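Local coordinates for cupin type-2 domain-containing protein (Ralstonia eutropha, PDB 2OPK) that is of unknown function but belongs to the cupin family and may act as a sugar-phosphate isomerase of the mannose-6-phosphate isomerase type, at residues 31-36 with 103-108. Numbering follows the deposited sequence.
Sequences LKIERI and VWLAVH
E34 rises from the sheet, and H108, two places beyond A106 on the neighbouring strand, leans its imidazole back to meet it. Its CB starts out over the face they share, and chi1 of 69° sets CG between the backbone N and the carbonyl carbon, 3.9 Å from A106 CB; alanine suits this place because its lone methyl lets the glutamate chain rise close alongside. Beyond CG the chain runs extended, carrying CD to the rim of the imidazole, and OE2 accepts a hydrogen bond from H108 NE2 at 2.7 Å. The bond, bent to 141° at the hydrogen, fixes the rotation of the imidazole; its donor sits above the carboxylate plane, and carboxylate and ring stand 82° apart. K32 lies alongside H108, its CE 3.9 Å from H108 CD2.

Strands 31-38 and 102-109 run antiparallel as neighbours in the larger sheet of the cupin beta-barrel. K32, E34 and I36 form hydrogen-bonded pairs with H108, A106 and W104, two N-H...O=C bonds to each pair. The E34 face carries on to I36, whose beta-branched CB sits 3.6 Å from W104 CD1, while its CD1 end reaches A106 CB. The indole is wide enough to extend over V57 and V59 of strand 54-61, and its NE1 bonds to S38 OG; an unidentified bound molecule lies beside it.

On the other face, branched aliphatics touch through their methyls: I33 CG2 meets L105 CD1 at 3.9 Å, and L31 CD1 meets V107 CG1 at 3.8 Å. These apolar side chains suit a surface packed against the second subunit, where L105 meets L105 of that chain. R35 lays its CG methylene beside V103 CG1 and carries its buried guanidinium away from strand 102-109 to Q23 OE1 and the carbonyls of L9 and A11.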
ATOM      1  N   LEU B  31       5.439  -4.332 -13.079  1.00 23.59           N
ATOM      2  CA  LEU B  31       4.860  -3.775 -11.871  1.00 21.91           C
ATOM      3  C   LEU B  31       3.444  -3.269 -12.033  1.00 21.62           C
ATOM      4  O   LEU B  31       3.155  -2.498 -12.951  1.00 22.18           O
ATOM      5  CB  LEU B  31       5.712  -2.614 -11.331  1.00 23.36           C
ATOM      6  CG  LEU B  31       5.118  -2.081 -10.012  1.00 26.78           C
ATOM      7  CD1 LEU B  31       5.597  -2.904  -8.838  1.00 29.25           C
ATOM      8  CD2 LEU B  31       5.429  -0.707  -9.866  1.00 33.82           C
ATOM      9  N   LYS B  32       2.571  -3.648 -11.093  1.00 19.44           N
ATOM     10  CA  LYS B  32       1.259  -3.084 -11.037  1.00 17.08           C
ATOM     11  C   LYS B  32       0.835  -2.830  -9.582  1.00 16.45           C
ATOM     12  O   LYS B  32       0.959  -3.704  -8.733  1.00 16.83           O
ATOM     13  CB  LYS B  32       0.261  -3.995 -11.771  1.00 18.27           C
ATOM     14  CG  LYS B  32      -1.188  -3.570 -11.625  1.00 15.59           C
ATOM     15  CD  LYS B  32      -2.100  -4.267 -12.613  1.00 24.55           C
ATOM     16  CE  LYS B  32      -2.384  -5.694 -12.191  1.00 30.83           C
ATOM     17  NZ  LYS B  32      -3.309  -6.366 -13.191  1.00 37.53           N
ATOM     18  N   ILE B  33       0.342  -1.627  -9.331  1.00 15.37           N
ATOM     19  CA  ILE B  33      -0.273  -1.258  -8.067  1.00 16.19           C
ATOM     20  C   ILE B  33      -1.728  -1.016  -8.386  1.00 14.90           C
ATOM     21  O   ILE B  33      -2.048  -0.278  -9.329  1.00 12.79           O
ATOM     22  CB  ILE B  33       0.331   0.029  -7.475  1.00 16.20           C
ATOM     23  CG1 ILE B  33       1.848  -0.121  -7.293  1.00 16.23           C
ATOM     24  CG2 ILE B  33      -0.283   0.353  -6.108  1.00 18.01           C
ATOM     25  CD1 ILE B  33       2.529   1.209  -6.787  1.00 13.94           C
ATOM     26  N   GLU B  34      -2.608  -1.621  -7.600  1.00 13.18           N
ATOM     27  CA  GLU B  34      -4.031  -1.508  -7.843  1.00 14.35           C
ATOM     28  C   GLU B  34      -4.839  -1.514  -6.560  1.00 15.44           C
ATOM     29  O   GLU B  34      -4.435  -2.061  -5.537  1.00 12.76           O
ATOM     30  CB  GLU B  34      -4.522  -2.658  -8.739  1.00 12.83           C
ATOM     31  CG  GLU B  34      -4.484  -4.019  -8.065  1.00 17.42           C
ATOM     32  CD  GLU B  34      -4.871  -5.167  -8.973  1.00 22.06           C
ATOM     33  OE1 GLU B  34      -5.452  -4.916 -10.066  1.00 21.73           O
ATOM     34  OE2 GLU B  34      -4.581  -6.329  -8.555  1.00 21.20           O
ATOM     35  N   ARG B  35      -6.018  -0.923  -6.676  1.00 12.33           N
ATOM     36  CA  ARG B  35      -7.058  -0.951  -5.648  1.00 15.77           C
ATOM     37  C   ARG B  35      -8.071  -2.066  -6.027  1.00 14.82           C
ATOM     38  O   ARG B  35      -8.384  -2.238  -7.210  1.00 13.10           O
ATOM     39  CB  ARG B  35      -7.745   0.390  -5.699  1.00 14.85           C
ATOM     40  CG  ARG B  35      -8.799   0.570  -4.788  1.00 23.06           C
ATOM     41  CD  ARG B  35      -9.296   1.984  -4.849  1.00 17.24           C
ATOM     42  NE  ARG B  35     -10.257   2.315  -5.901  1.00 18.17           N
ATOM     43  CZ  ARG B  35     -11.199   3.257  -5.727  1.00 18.81           C
ATOM     44  NH1 ARG B  35     -11.287   3.886  -4.569  1.00 21.54           N
ATOM     45  NH2 ARG B  35     -12.059   3.593  -6.660  1.00 20.74           N
ATOM     46  N   ILE B  36      -8.523  -2.826  -5.034  1.00 14.34           N
ATOM     47  CA  ILE B  36      -9.551  -3.855  -5.207  1.00 14.66           C
ATOM     48  C   ILE B  36     -10.690  -3.467  -4.287  1.00 15.83           C
ATOM     49  O   ILE B  36     -10.458  -3.073  -3.124  1.00 12.42           O
ATOM     50  CB  ILE B  36      -9.102  -5.264  -4.801  1.00 15.92           C
ATOM     51  CG1 ILE B  36      -7.756  -5.604  -5.437  1.00 17.51           C
ATOM     52  CG2 ILE B  36     -10.222  -6.325  -5.158  1.00 13.35           C
ATOM     53  CD1 ILE B  36      -7.066  -6.947  -4.950  1.00 17.60           C
ATOM     54  N   VAL B 103     -11.835  -2.509   0.899  1.00 13.65           N
ATOM     55  CA  VAL B 103     -10.898  -1.927  -0.063  1.00 15.69           C
ATOM     56  C   VAL B 103      -9.508  -2.442   0.230  1.00 13.66           C
ATOM     57  O   VAL B 103      -9.041  -2.368   1.379  1.00 14.25           O
ATOM     58  CB  VAL B 103     -10.881  -0.355   0.006  1.00 17.55           C
ATOM     59  CG1 VAL B 103      -9.884   0.208  -0.999  1.00 16.62           C
ATOM     60  CG2 VAL B 103     -12.294   0.207  -0.218  1.00 18.30           C
ATOM     61  N   TRP B 104      -8.846  -2.945  -0.808  1.00 14.39           N
ATOM     62  CA  TRP B 104      -7.499  -3.518  -0.709  1.00 14.24           C
ATOM     63  C   TRP B 104      -6.534  -2.726  -1.558  1.00 14.18           C
ATOM     64  O   TRP B 104      -6.939  -2.061  -2.509  1.00 11.63           O
ATOM     65  CB  TRP B 104      -7.432  -4.903  -1.294  1.00 13.84           C
ATOM     66  CG  TRP B 104      -8.504  -5.898  -0.936  1.00 13.10           C
ATOM     67  CD1 TRP B 104      -9.797  -5.858  -1.296  1.00 15.17           C
ATOM     68  CD2 TRP B 104      -8.327  -7.111  -0.188  1.00 12.07           C
ATOM     69  NE1 TRP B 104     -10.458  -6.966  -0.823  1.00 17.10           N
ATOM     70  CE2 TRP B 104      -9.577  -7.749  -0.129  1.00 14.21           C
ATOM     71  CE3 TRP B 104      -7.235  -7.706   0.453  1.00 13.84           C
ATOM     72  CZ2 TRP B 104      -9.762  -8.976   0.519  1.00 15.63           C
ATOM     73  CZ3 TRP B 104      -7.402  -8.922   1.086  1.00 15.85           C
ATOM     74  CH2 TRP B 104      -8.657  -9.542   1.132  1.00 16.47           C
ATOM     75  N   LEU B 105      -5.258  -2.851  -1.217  1.00 13.58           N
ATOM     76  CA  LEU B 105      -4.160  -2.326  -2.030  1.00 14.74           C
ATOM     77  C   LEU B 105      -3.324  -3.527  -2.373  1.00 13.62           C
ATOM     78  O   LEU B 105      -2.945  -4.294  -1.476  1.00 16.44           O
ATOM     79  CB  LEU B 105      -3.324  -1.322  -1.241  1.00 15.18           C
ATOM     80  CG  LEU B 105      -2.199  -0.656  -2.034  1.00 15.48           C
ATOM     81  CD1 LEU B 105      -2.744   0.268  -3.134  1.00 15.18           C
ATOM     82  CD2 LEU B 105      -1.344   0.124  -1.077  1.00 29.24           C
ATOM     83  N   ALA B 106      -3.076  -3.730  -3.662  1.00 14.66           N
ATOM     84  CA  ALA B 106      -2.368  -4.897  -4.132  1.00 15.20           C
ATOM     85  C   ALA B 106      -1.225  -4.511  -5.064  1.00 16.68           C
ATOM     86  O   ALA B 106      -1.371  -3.612  -5.910  1.00 16.34           O
ATOM     87  CB  ALA B 106      -3.332  -5.861  -4.814  1.00 15.92           C
ATOM     88  N   VAL B 107      -0.085  -5.185  -4.884  1.00 16.10           N
ATOM     89  CA  VAL B 107       1.107  -4.941  -5.704  1.00 16.12           C
ATOM     90  C   VAL B 107       1.531  -6.260  -6.317  1.00 17.90           C
ATOM     91  O   VAL B 107       1.661  -7.256  -5.631  1.00 18.68           O
ATOM     92  CB  VAL B 107       2.278  -4.317  -4.925  1.00 17.05           C
ATOM     93  CG1 VAL B 107       3.477  -3.942  -5.854  1.00 15.77           C
ATOM     94  CG2 VAL B 107       1.801  -3.065  -4.121  1.00 15.84           C
ATOM     95  N   HIS B 108       1.698  -6.241  -7.634  1.00 17.38           N
ATOM     96  CA  HIS B 108       2.131  -7.368  -8.410  1.00 18.10           C
ATOM     97  C   HIS B 108       3.490  -7.038  -8.971  1.00 17.43           C
ATOM     98  O   HIS B 108       3.682  -5.993  -9.557  1.00 16.59           O
ATOM     99  CB  HIS B 108       1.106  -7.619  -9.527  1.00 17.75           C
ATOM    100  CG  HIS B 108      -0.276  -7.933  -9.017  1.00 21.84           C
ATOM    101  ND1 HIS B 108      -0.679  -9.212  -8.675  1.00 18.67           N
ATOM    102  CD2 HIS B 108      -1.337  -7.124  -8.764  1.00 25.83           C
ATOM    103  CE1 HIS B 108      -1.932  -9.176  -8.254  1.00 21.46           C
ATOM    104  NE2 HIS B 108      -2.357  -7.925  -8.307  1.00 22.25           N
TER